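Local coordinates for protein AmbC (Sorangium cellulosum, PDB 5O16) that probably removes water from beta-hydroxyacyl intermediates during polyketide assembly, as the double-hotdog dehydratase domain of a polyketide synthase, at residues Val245-Arg250 with Pro283-Gly288; Val17-Leu22 with Phe64-Leu69; Leu83-Pro88 with Ala130-Val135; Asp73-Pro78 with Gly110-Ala115. All coordinates share one frame; numbering follows the deposited sequence.

Contact 1: Val245-Arg250 with Pro283-Gly288; sequences VALEAR and PVARAG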
loop_
_atom_site.group_PDB
_atom_site.type_symbol
_atom_site.label_atom_id
_atom_site.label_comp_id
_atom_site.label_asym_id
_atom_site.label_seq_id
_atom_site.Cartn_x
_atom_site.Cartn_y
_atom_site.Cartn_z
ATOM N N VAL A 245 -9.186 -4.569 -0.497
ATOM C CA VAL A 245 -8.100 -4.384 0.457
ATOM C C VAL A 245 -8.701 -4.058 1.813
ATOM O O VAL A 245 -9.491 -3.111 1.933
ATOM C CB VAL A 245 -7.139 -3.277 0.005
ATOM C CG1 VAL A 245 -6.134 -3.044 1.091
ATOM C CG2 VAL A 245 -6.487 -3.649 -1.365
ATOM N N ALA A 246 -8.364 -4.854 2.828
ATOM C CA ALA A 246 -8.925 -4.631 4.156
ATOM C C ALA A 246 -7.868 -4.831 5.229
ATOM O O ALA A 246 -6.974 -5.673 5.117
ATOM C CB ALA A 246 -10.117 -5.547 4.435
ATOM N N LEU A 247 -8.040 -4.099 6.316
ATOM C CA LEU A 247 -7.101 -4.117 7.423
ATOM C C LEU A 247 -7.784 -4.743 8.623
ATOM O O LEU A 247 -8.878 -4.328 9.010
ATOM C CB LEU A 247 -6.640 -2.712 7.782
ATOM C CG LEU A 247 -5.211 -2.394 7.420
ATOM C CD1 LEU A 247 -4.921 -0.998 7.923
ATOM C CD2 LEU A 247 -4.308 -3.426 8.068
ATOM N N GLU A 248 -7.132 -5.743 9.203
ATOM C CA GLU A 248 -7.644 -6.436 10.364
ATOM C C GLU A 248 -6.946 -6.014 11.644
ATOM O O GLU A 248 -7.595 -5.878 12.685
ATOM C CB GLU A 248 -7.517 -7.945 10.165
ATOM C CG GLU A 248 -8.602 -8.702 10.905
ATOM C CD GLU A 248 -9.986 -8.359 10.390
ATOM O OE1 GLU A 248 -10.175 -8.348 9.152
ATOM O OE2 GLU A 248 -10.877 -8.080 11.228
ATOM N N ALA A 249 -5.647 -5.755 11.572
ATOM C CA ALA A 249 -4.867 -5.350 12.727
ATOM C C ALA A 249 -3.944 -4.232 12.291
ATOM O O ALA A 249 -3.246 -4.356 11.279
ATOM C CB ALA A 249 -4.061 -6.524 13.284
ATOM N N ARG A 250 -3.912 -3.165 13.076
ATOM C CA ARG A 250 -3.176 -1.971 12.709
ATOM C C ARG A 250 -1.841 -1.929 13.436
ATOM O O ARG A 250 -1.674 -2.521 14.509
ATOM C CB ARG A 250 -4.001 -0.716 13.026
ATOM C CG ARG A 250 -5.194 -0.536 12.097
ATOM C CD ARG A 250 -6.433 0.060 12.750
ATOM N NE ARG A 250 -7.475 0.271 11.741
ATOM C CZ ARG A 250 -8.347 -0.663 11.354
ATOM N NH1 ARG A 250 -8.313 -1.878 11.894
ATOM N NH2 ARG A 250 -9.254 -0.394 10.421
ATOM N N PRO A 283 -4.383 -12.815 11.484
ATOM C CA PRO A 283 -4.530 -11.974 10.289
ATOM C C PRO A 283 -4.246 -10.512 10.581
ATOM O O PRO A 283 -4.633 -9.976 11.618
ATOM C CB PRO A 283 -6.001 -12.166 9.899
ATOM C CG PRO A 283 -6.473 -13.322 10.676
ATOM C CD PRO A 283 -5.678 -13.340 11.935
ATOM N N VAL A 284 -3.598 -9.853 9.633
ATOM C CA VAL A 284 -3.342 -8.423 9.710
ATOM C C VAL A 284 -4.054 -7.674 8.591
ATOM O O VAL A 284 -4.807 -6.730 8.840
ATOM C CB VAL A 284 -1.823 -8.129 9.686
ATOM C CG1 VAL A 284 -1.525 -6.683 9.242
ATOM C CG2 VAL A 284 -1.226 -8.433 11.038
ATOM N N ALA A 285 -3.876 -8.121 7.356
ATOM C CA ALA A 285 -4.410 -7.395 6.222
ATOM C C ALA A 285 -4.624 -8.361 5.061
ATOM O O ALA A 285 -4.029 -9.445 5.001
ATOM C CB ALA A 285 -3.471 -6.246 5.821
ATOM N N ARG A 286 -5.452 -7.945 4.109
ATOM C CA ARG A 286 -5.587 -8.726 2.891
ATOM C C ARG A 286 -5.918 -7.779 1.753
ATOM O O ARG A 286 -6.628 -6.785 1.945
ATOM C CB ARG A 286 -6.668 -9.811 3.038
ATOM C CG ARG A 286 -7.260 -10.316 1.731
ATOM C CD ARG A 286 -8.286 -11.442 1.919
ATOM N NE ARG A 286 -8.459 -12.255 0.711
ATOM C CZ ARG A 286 -9.297 -11.967 -0.287
ATOM N NH1 ARG A 286 -10.064 -10.880 -0.241
ATOM N NH2 ARG A 286 -9.366 -12.764 -1.337
ATOM N N ALA A 287 -5.343 -8.077 0.587
ATOM C CA ALA A 287 -5.643 -7.402 -0.673
ATOM C C ALA A 287 -6.126 -8.478 -1.632
ATOM O O ALA A 287 -5.319 -9.291 -2.102
ATOM C CB ALA A 287 -4.411 -6.680 -1.239
ATOM N N GLY A 288 -7.430 -8.465 -1.932
ATOM C CA GLY A 288 -8.023 -9.517 -2.747
ATOM C C GLY A 288 -7.273 -9.751 -4.047
ATOM O O GLY A 288 -6.898 -10.880 -4.372
#
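A246 and R286 form a hydrogen-bonded antiparallel pair: A246 N gives to R286 O at 2.7 Å and R286 N to A246 O at 2.9 Å, each donor lying nearly in line with the C=O it meets. V245 with A287 and L247 with A285 are the non-hydrogen-bonded pairs on each side, and the N-to-C directions of the two short strand segments differ by 174°, nearly exactly antiparallel. At the end of the pairing V284 O is gripped twice, by E248 N at 2.6 Å and by A249 N at 3.0 Å. The second donor lies in the carbonyl plane on a lone pair, whereas the first is tilted from that plane. V245 with A287 and L247 with A285 make apolar contacts on one face. V245 holds CG1 opposite its backbone N (chi1 174°), which turns CG2 to A287 CB, 3.7 Å away; L247 CD2 reaches A285 CB at the same distance of 3.7 Å. Further out, V284 and A285 both oppose L276, a classic beta bulge at the very residue whose O takes the two donors. On the other face R286 leads away to a salt bridge with E275. The face of V245 and L247 packs on V65 and L69 of helix 61-74, while V245 also bonds backbone to V80 of strand 80-85, where the two hotdog halves join.

Contact 2: Val17-Leu22 with Phe64-Leu69; sequences VKHPWL and FVELAL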
loop_
_atom_site.group_PDB
_atom_site.type_symbol
_atom_site.label_atom_id
_atom_site.label_comp_id
_atom_site.label_asym_id
_atom_site.label_seq_id
_atom_site.Cartn_x
_atom_site.Cartn_y
_atom_site.Cartn_z
ATOM N N VAL A 17 -8.971 13.199 12.468
ATOM C CA VAL A 17 -8.503 11.907 11.981
ATOM C C VAL A 17 -7.116 11.677 12.576
ATOM O O VAL A 17 -6.316 12.617 12.673
ATOM C CB VAL A 17 -8.497 11.835 10.437
ATOM C CG1 VAL A 17 -9.910 11.922 9.896
ATOM C CG2 VAL A 17 -7.685 12.929 9.829
ATOM N N LYS A 18 -6.858 10.450 13.046
ATOM C CA LYS A 18 -5.593 10.116 13.711
ATOM C C LYS A 18 -4.644 9.504 12.677
ATOM O O LYS A 18 -4.540 8.290 12.535
ATOM C CB LYS A 18 -5.827 9.189 14.915
ATOM C CG LYS A 18 -6.505 7.775 14.684
ATOM C CD LYS A 18 -5.709 6.846 13.743
ATOM C CE LYS A 18 -6.204 5.410 13.632
ATOM N NZ LYS A 18 -5.168 4.663 12.845
ATOM N N HIS A 19 -3.888 10.345 11.983
ATOM C CA HIS A 19 -3.046 9.778 10.944
ATOM C C HIS A 19 -1.872 10.698 10.690
ATOM O O HIS A 19 -2.010 11.923 10.798
ATOM C CB HIS A 19 -3.839 9.567 9.650
ATOM C CG HIS A 19 -3.129 8.710 8.663
ATOM N ND1 HIS A 19 -2.409 9.225 7.608
ATOM C CD2 HIS A 19 -2.981 7.366 8.606
ATOM C CE1 HIS A 19 -1.872 8.228 6.925
ATOM N NE2 HIS A 19 -2.202 7.090 7.513
ATOM N N PRO A 20 -0.710 10.144 10.339
ATOM C CA PRO A 20 0.444 11.002 10.031
ATOM C C PRO A 20 0.199 11.918 8.858
ATOM O O PRO A 20 0.680 13.055 8.858
ATOM C CB PRO A 20 1.559 9.991 9.726
ATOM C CG PRO A 20 1.128 8.729 10.385
ATOM C CD PRO A 20 -0.366 8.716 10.345
ATOM N N TRP A 21 -0.573 11.477 7.876
ATOM C CA TRP A 21 -0.737 12.223 6.637
ATOM C C TRP A 21 -2.120 12.837 6.465
ATOM O O TRP A 21 -2.324 13.602 5.520
ATOM C CB TRP A 21 -0.419 11.319 5.436
ATOM C CG TRP A 21 0.979 10.790 5.456
ATOM C CD1 TRP A 21 2.035 11.282 6.174
ATOM C CD2 TRP A 21 1.463 9.622 4.782
ATOM N NE1 TRP A 21 3.150 10.510 5.963
ATOM C CE2 TRP A 21 2.828 9.486 5.110
ATOM C CE3 TRP A 21 0.875 8.682 3.930
ATOM C CZ2 TRP A 21 3.616 8.453 4.607
ATOM C CZ3 TRP A 21 1.660 7.659 3.427
ATOM C CH2 TRP A 21 3.014 7.548 3.774
ATOM N N LEU A 22 -3.076 12.523 7.325
ATOM C CA LEU A 22 -4.358 13.202 7.281
ATOM C C LEU A 22 -4.675 13.728 8.666
ATOM O O LEU A 22 -4.489 13.028 9.668
ATOM C CB LEU A 22 -5.492 12.296 6.800
ATOM C CG LEU A 22 -5.304 11.683 5.417
ATOM C CD1 LEU A 22 -6.309 10.553 5.225
ATOM C CD2 LEU A 22 -5.371 12.724 4.294
ATOM N N PHE A 64 -0.740 5.241 -1.329
ATOM C CA PHE A 64 -2.116 5.579 -1.680
ATOM C C PHE A 64 -3.087 4.573 -1.100
ATOM O O PHE A 64 -4.206 4.934 -0.718
ATOM C CB PHE A 64 -2.283 5.667 -3.186
ATOM C CG PHE A 64 -1.585 6.849 -3.783
ATOM C CD1 PHE A 64 -0.471 6.681 -4.590
ATOM C CD2 PHE A 64 -2.022 8.134 -3.504
ATOM C CE1 PHE A 64 0.169 7.767 -5.130
ATOM C CE2 PHE A 64 -1.378 9.228 -4.037
ATOM C CZ PHE A 64 -0.278 9.046 -4.849
ATOM N N VAL A 65 -2.674 3.302 -1.040
ATOM C CA VAL A 65 -3.480 2.283 -0.384
ATOM C C VAL A 65 -3.700 2.639 1.078
ATOM O O VAL A 65 -4.818 2.536 1.597
ATOM C CB VAL A 65 -2.813 0.907 -0.550
ATOM C CG1 VAL A 65 -3.525 -0.145 0.285
ATOM C CG2 VAL A 65 -2.816 0.525 -2.007
ATOM N N GLU A 66 -2.633 3.056 1.770
ATOM C CA GLU A 66 -2.775 3.449 3.164
ATOM C C GLU A 66 -3.650 4.700 3.301
ATOM O O GLU A 66 -4.552 4.749 4.152
ATOM C CB GLU A 66 -1.398 3.663 3.790
ATOM C CG GLU A 66 -1.463 4.501 5.046
ATOM C CD GLU A 66 -2.057 3.744 6.231
ATOM O OE1 GLU A 66 -2.266 4.375 7.287
ATOM O OE2 GLU A 66 -2.328 2.530 6.109
ATOM N N LEU A 67 -3.440 5.699 2.439
ATOM C CA LEU A 67 -4.295 6.882 2.485
ATOM C C LEU A 67 -5.753 6.510 2.292
ATOM O O LEU A 67 -6.623 6.992 3.025
ATOM C CB LEU A 67 -3.861 7.901 1.432
ATOM C CG LEU A 67 -2.625 8.726 1.809
ATOM C CD1 LEU A 67 -2.104 9.542 0.634
ATOM C CD2 LEU A 67 -2.957 9.637 2.988
ATOM N N ALA A 68 -6.045 5.652 1.316
ATOM C CA ALA A 68 -7.428 5.235 1.126
ATOM C C ALA A 68 -7.945 4.504 2.355
ATOM O O ALA A 68 -9.063 4.762 2.820
ATOM C CB ALA A 68 -7.557 4.354 -0.110
ATOM N N LEU A 69 -7.141 3.585 2.901
ATOM C CA LEU A 69 -7.563 2.865 4.100
ATOM C C LEU A 69 -7.863 3.823 5.248
ATOM O O LEU A 69 -8.820 3.620 6.005
ATOM C CB LEU A 69 -6.525 1.825 4.522
ATOM C CG LEU A 69 -6.517 0.503 3.752
ATOM C CD1 LEU A 69 -5.277 -0.375 4.099
ATOM C CD2 LEU A 69 -7.828 -0.294 3.842
#
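The imidazole of H19 meets the carboxylate of E66 edge on: NE2 gives a hydrogen bond of 2.7 Å to E66 OE1, which lies only 7° out of the ring plane and accepts on its anti lone pair. Ring and carboxylate are nearly coplanar, 23° apart. One face of the imidazole is covered by P20 CD, centred over the ring at a height of 3.2 Å. At the remaining ring nitrogen, ND1 accepts from W21 N at 2.9 Å, although this donor stands far out of the plane. The rotation of the ring is therefore fixed from two sides. E66 extends CG opposite its backbone N (chi1 161°) and then bends at chi2 to present OE1; G208 N also binds that oxygen and L209 N the other, just ahead of helix 211-224. Helix 61-74, which carries E66, is the central helix of the first hotdog, and the loop 17-22 lies against it. The apolar part is built around L67: CD2 sits 3.9 Å from W21 CB and equally 3.9 Å from L22 CG. The same methyl lies at the edge of the indole, where W21 CE3 is 4.1 Å from it. F207 meets this indole edge-to-face, and H45 turns its ring steeply to it.

Contact 3: Leu83-Pro88 with Ala130-Val135; sequences LTIEAP and AHARGV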
loop_
_atom_site.group_PDB
_atom_site.type_symbol
_atom_site.label_atom_id
_atom_site.label_comp_id
_atom_site.label_asym_id
_atom_site.label_seq_id
_atom_site.Cartn_x
_atom_site.Cartn_y
_atom_site.Cartn_z
ATOM N N LEU A 83 -8.992 0.584 -6.223
ATOM C CA LEU A 83 -8.053 1.707 -6.179
ATOM C C LEU A 83 -7.175 1.636 -7.416
ATOM O O LEU A 83 -6.535 0.607 -7.648
ATOM C CB LEU A 83 -7.175 1.648 -4.917
ATOM C CG LEU A 83 -6.117 2.732 -4.636
ATOM C CD1 LEU A 83 -4.807 2.417 -5.294
ATOM C CD2 LEU A 83 -6.586 4.076 -5.090
ATOM N N THR A 84 -7.135 2.711 -8.209
ATOM C CA THR A 84 -6.259 2.767 -9.376
ATOM C C THR A 84 -5.384 4.006 -9.297
ATOM O O THR A 84 -5.883 5.117 -9.086
ATOM C CB THR A 84 -7.063 2.770 -10.686
ATOM O OG1 THR A 84 -7.874 1.586 -10.762
ATOM C CG2 THR A 84 -6.115 2.816 -11.879
ATOM N N ILE A 85 -4.090 3.824 -9.499
ATOM C CA ILE A 85 -3.159 4.939 -9.514
ATOM C C ILE A 85 -2.973 5.365 -10.960
ATOM O O ILE A 85 -2.562 4.558 -11.805
ATOM C CB ILE A 85 -1.826 4.571 -8.847
ATOM C CG1 ILE A 85 -2.060 4.277 -7.365
ATOM C CG2 ILE A 85 -0.859 5.709 -8.963
ATOM C CD1 ILE A 85 -1.147 3.259 -6.763
ATOM N N GLU A 86 -3.355 6.604 -11.266
ATOM C CA GLU A 86 -3.220 7.105 -12.622
ATOM C C GLU A 86 -2.063 8.082 -12.777
ATOM O O GLU A 86 -1.748 8.469 -13.903
ATOM C CB GLU A 86 -4.539 7.707 -13.132
ATOM C CG GLU A 86 -4.991 9.043 -12.626
ATOM C CD GLU A 86 -6.309 9.457 -13.279
ATOM O OE1 GLU A 86 -7.112 8.561 -13.613
ATOM O OE2 GLU A 86 -6.546 10.670 -13.452
ATOM N N ALA A 87 -1.438 8.500 -11.686
ATOM C CA ALA A 87 -0.345 9.453 -11.779
ATOM C C ALA A 87 0.563 9.389 -10.559
ATOM O O ALA A 87 0.099 9.601 -9.431
ATOM C CB ALA A 87 -0.899 10.870 -11.916
ATOM N N PRO A 88 1.866 9.178 -10.751
ATOM C CA PRO A 88 2.792 9.161 -9.614
ATOM C C PRO A 88 2.923 10.531 -8.987
ATOM O O PRO A 88 2.791 11.559 -9.653
ATOM C CB PRO A 88 4.120 8.737 -10.247
ATOM C CG PRO A 88 4.041 9.278 -11.592
ATOM C CD PRO A 88 2.592 9.092 -12.024
ATOM N N ALA A 130 -4.555 15.102 -9.445
ATOM C CA ALA A 130 -5.190 13.827 -9.159
ATOM C C ALA A 130 -4.190 12.703 -9.360
ATOM O O ALA A 130 -3.480 12.673 -10.367
ATOM C CB ALA A 130 -6.393 13.611 -10.072
ATOM N N HIS A 131 -4.104 11.808 -8.382
ATOM C CA HIS A 131 -3.183 10.676 -8.422
ATOM C C HIS A 131 -3.857 9.314 -8.428
ATOM O O HIS A 131 -3.373 8.396 -9.096
ATOM C CB HIS A 131 -2.229 10.743 -7.216
ATOM C CG HIS A 131 -1.360 11.949 -7.226
ATOM N ND1 HIS A 131 -0.380 12.141 -8.172
ATOM C CD2 HIS A 131 -1.324 13.031 -6.415
ATOM C CE1 HIS A 131 0.223 13.295 -7.949
ATOM N NE2 HIS A 131 -0.329 13.853 -6.887
ATOM N N ALA A 132 -4.946 9.148 -7.677
ATOM C CA ALA A 132 -5.592 7.853 -7.506
ATOM C C ALA A 132 -7.101 8.015 -7.406
ATOM O O ALA A 132 -7.604 8.986 -6.839
ATOM C CB ALA A 132 -5.084 7.138 -6.251
ATOM N N ARG A 133 -7.827 7.052 -7.956
ATOM C CA ARG A 133 -9.266 7.026 -7.789
ATOM C C ARG A 133 -9.670 5.599 -7.468
ATOM O O ARG A 133 -8.953 4.649 -7.793
ATOM C CB ARG A 133 -10.007 7.560 -9.017
ATOM C CG ARG A 133 -9.227 8.608 -9.802
ATOM C CD ARG A 133 -9.990 9.184 -10.999
ATOM N NE ARG A 133 -10.536 10.466 -10.569
ATOM C CZ ARG A 133 -10.075 11.650 -10.949
ATOM N NH1 ARG A 133 -9.054 11.723 -11.805
ATOM N NH2 ARG A 133 -10.645 12.756 -10.471
ATOM N N GLY A 134 -10.805 5.449 -6.799
ATOM C CA GLY A 134 -11.247 4.121 -6.434
ATOM C C GLY A 134 -12.594 4.148 -5.756
ATOM O O GLY A 134 -13.351 5.113 -5.881
ATOM N N VAL A 135 -12.893 3.069 -5.038
ATOM C CA VAL A 135 -14.176 2.914 -4.362
ATOM C C VAL A 135 -13.912 2.415 -2.949
ATOM O O VAL A 135 -13.292 1.360 -2.765
ATOM C CB VAL A 135 -15.101 1.957 -5.134
ATOM C CG1 VAL A 135 -16.238 1.506 -4.271
ATOM C CG2 VAL A 135 -15.642 2.676 -6.335
#
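T84 and R133 form the firm centre of this antiparallel pairing, T84 N bonding to R133 O at 2.7 Å and R133 N to T84 O at 3.0 Å. The first of these bonds is nearly straight at its hydrogen. L83 with G134 and I85 with A132 are the flanking non-hydrogen-bonded pairs; at the former L83 CA and G134 CA lie 4.0 Å apart, and G134 brings no side chain to the face where L83 CD2 packs 3.6 Å from A132 CB. Beyond I85 the bonding converges on H131 O, which accepts from E86 N at 2.8 Å and from A87 N at 3.2 Å. H131 answers with its side chain: ND1 donates to A87 O at 2.9 Å, standing 52° above that carbonyl plane, while NE2 bonds to S118 OG. The imidazole is thus tied across the contact and to the next strand.

The exposed side is looser. E86 sets CG between its backbone N and carbonyl carbon (chi1 74°), and its extended chain brings OE2 to the guanidinium edge of R133. The result is a salt bridge of 3.2 Å between E86 OE2 and R133 NH1, whose hydrogen bond is weak, and the two planes are 65° apart. H131 and A132 both oppose V116 in a classic beta bulge on the 111-120 side of strand 129-137, which has strand 80-85 on its other side; strand 236-247 borders the latter.

Contact 4: Asp73-Pro78 with Gly110-Ala115; sequences DAVGLP and GRRGFA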
loop_
_atom_site.group_PDB
_atom_site.type_symbol
_atom_site.label_atom_id
_atom_site.label_comp_id
_atom_site.label_asym_id
_atom_site.label_seq_id
_atom_site.Cartn_x
_atom_site.Cartn_y
_atom_site.Cartn_z
ATOM N N ASP A 73 -11.713 4.376 7.047
ATOM C CA ASP A 73 -12.115 4.303 8.442
ATOM C C ASP A 73 -12.696 5.624 8.913
ATOM O O ASP A 73 -13.612 5.637 9.743
ATOM C CB ASP A 73 -10.937 3.866 9.305
ATOM C CG ASP A 73 -10.338 2.556 8.831
ATOM O OD1 ASP A 73 -9.292 2.149 9.377
ATOM O OD2 ASP A 73 -10.912 1.940 7.901
ATOM N N ALA A 74 -12.211 6.740 8.362
ATOM C CA ALA A 74 -12.660 8.049 8.826
ATOM C C ALA A 74 -14.137 8.278 8.516
ATOM O O ALA A 74 -14.895 8.723 9.383
ATOM C CB ALA A 74 -11.794 9.141 8.202
ATOM N N VAL A 75 -14.582 7.924 7.305
ATOM C CA VAL A 75 -15.967 8.143 6.908
ATOM C C VAL A 75 -16.847 6.980 7.325
ATOM O O VAL A 75 -18.031 6.941 6.959
ATOM C CB VAL A 75 -16.106 8.363 5.386
ATOM C CG1 VAL A 75 -15.130 9.421 4.902
ATOM C CG2 VAL A 75 -15.881 7.059 4.627
ATOM N N GLY A 76 -16.299 6.017 8.071
ATOM C CA GLY A 76 -17.037 4.896 8.625
ATOM C C GLY A 76 -17.193 3.699 7.715
ATOM O O GLY A 76 -17.893 2.753 8.087
ATOM N N LEU A 77 -16.589 3.720 6.526
ATOM C CA LEU A 77 -16.595 2.582 5.625
ATOM C C LEU A 77 -15.233 1.920 5.671
ATOM O O LEU A 77 -14.319 2.353 4.958
ATOM C CB LEU A 77 -16.914 3.016 4.194
ATOM C CG LEU A 77 -18.350 3.210 3.757
ATOM C CD1 LEU A 77 -18.351 3.487 2.272
ATOM C CD2 LEU A 77 -19.112 1.958 4.074
ATOM N N PRO A 78 -15.037 0.857 6.429
ATOM C CA PRO A 78 -13.709 0.248 6.443
ATOM C C PRO A 78 -13.524 -0.577 5.179
ATOM O O PRO A 78 -14.483 -1.131 4.635
ATOM C CB PRO A 78 -13.718 -0.618 7.710
ATOM C CG PRO A 78 -15.147 -0.731 8.130
ATOM C CD PRO A 78 -16.008 0.107 7.236
ATOM N N GLY A 110 -23.420 0.165 -1.271
ATOM C CA GLY A 110 -22.953 0.499 0.060
ATOM C C GLY A 110 -21.494 0.888 0.012
ATOM O O GLY A 110 -20.676 0.447 0.829
ATOM N N ARG A 111 -21.163 1.697 -0.985
ATOM C CA ARG A 111 -19.793 2.077 -1.259
ATOM C C ARG A 111 -19.767 3.540 -1.676
ATOM O O ARG A 111 -20.787 4.106 -2.074
ATOM C CB ARG A 111 -19.165 1.168 -2.328
ATOM C CG ARG A 111 -19.011 -0.286 -1.906
ATOM C CD ARG A 111 -18.538 -1.132 -3.047
ATOM N NE ARG A 111 -19.167 -0.750 -4.299
ATOM C CZ ARG A 111 -18.755 -1.185 -5.481
ATOM N NH1 ARG A 111 -17.681 -1.964 -5.546
ATOM N NH2 ARG A 111 -19.391 -0.820 -6.589
ATOM N N ARG A 112 -18.598 4.165 -1.545
ATOM C CA ARG A 112 -18.411 5.534 -2.004
ATOM C C ARG A 112 -17.157 5.620 -2.853
ATOM O O ARG A 112 -16.145 4.974 -2.562
ATOM C CB ARG A 112 -18.311 6.548 -0.843
ATOM C CG ARG A 112 -19.362 6.376 0.255
ATOM C CD ARG A 112 -18.928 7.026 1.563
ATOM N NE ARG A 112 -20.024 7.446 2.444
ATOM C CZ ARG A 112 -20.737 8.555 2.302
ATOM N NH1 ARG A 112 -20.492 9.392 1.296
ATOM N NH2 ARG A 112 -21.689 8.831 3.174
ATOM N N GLY A 113 -17.251 6.393 -3.931
ATOM C CA GLY A 113 -16.085 6.685 -4.721
ATOM C C GLY A 113 -15.177 7.662 -4.006
ATOM O O GLY A 113 -15.554 8.310 -3.030
ATOM N N PHE A 114 -13.943 7.748 -4.476
ATOM C CA PHE A 114 -13.005 8.662 -3.851
ATOM C C PHE A 114 -11.870 8.972 -4.815
ATOM O O PHE A 114 -11.629 8.241 -5.786
ATOM C CB PHE A 114 -12.463 8.088 -2.547
ATOM C CG PHE A 114 -11.468 7.008 -2.747
ATOM C CD1 PHE A 114 -10.112 7.300 -2.775
ATOM C CD2 PHE A 114 -11.873 5.704 -2.908
ATOM C CE1 PHE A 114 -9.182 6.313 -2.969
ATOM C CE2 PHE A 114 -10.943 4.709 -3.087
ATOM C CZ PHE A 114 -9.597 5.021 -3.134
ATOM N N ALA A 115 -11.161 10.056 -4.512
ATOM C CA ALA A 115 -9.987 10.471 -5.268
ATOM C C ALA A 115 -8.937 11.027 -4.312
ATOM O O ALA A 115 -9.263 11.570 -3.246
ATOM C CB ALA A 115 -10.348 11.528 -6.314
#
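R112, over whose aliphatic chain L77 packs, has a guanidinium gripped by two groups beyond this contact: NH2 forms a salt bridge with D32 and NH1 a hydrogen bond to the carbonyl O of E104 on the adjacent strand 96-106. With its polar end so held, the methylenes are what L77 meets. L77 CD1 lies 3.7 Å from R112 CD and equally 3.7 Å from R112 CG, the two side chains crossing at about a right angle; the same methyl also sits at the edge of the guanidinium, near its plane. R112 is extended from CG to NE, with CG set opposite its carbonyl carbon (chi1 -46°), and this lays the chain across the tip of the leucine. The other L77 methyl, CD2, approaches the G110 carbonyl O at 3.9 Å. V75 CG2 stands 4.3 Å from the same R112 CD, a looser touch.

On the 73-78 side, helix 61-74 gives out near V75, and G76 N bonds back to D73 O at 3.2 Å. G76 then turns at a positive phi of 86°, and L77 follows with its CB directed toward strand 111-120. G110 likewise adopts a positive phi, and its backbone angles call for glycine. In the first hotdog, then, the helix exit meets the strand by apolar packing, with no polar bond between the two segments: the arginine lends its hydrocarbon part here, and D32, which pairs with its charged end, probably also eases the like charge of nearby R27.

How the contacts relate
From the N terminus, contact 2 closes first, bringing the loop 17-22 back onto helix 61-74. The same helix ends in contact 4, whose 73-78 segment reaches forward to strand 111-120; contact 3 opens at 83-88 before contact 4 has closed and itself closes at 130-135, so these two cross. They join where G134 O meets F114 N, probably in a hydrogen bond, while F64 packs against H131 and I85 between contacts 2 and 3. Contact 1 comes last, closing the stretch from 245 to 288 in the second hotdog. It lies against helix 61-74 of the first half and returns to it through the salt bridge of R250 with D73.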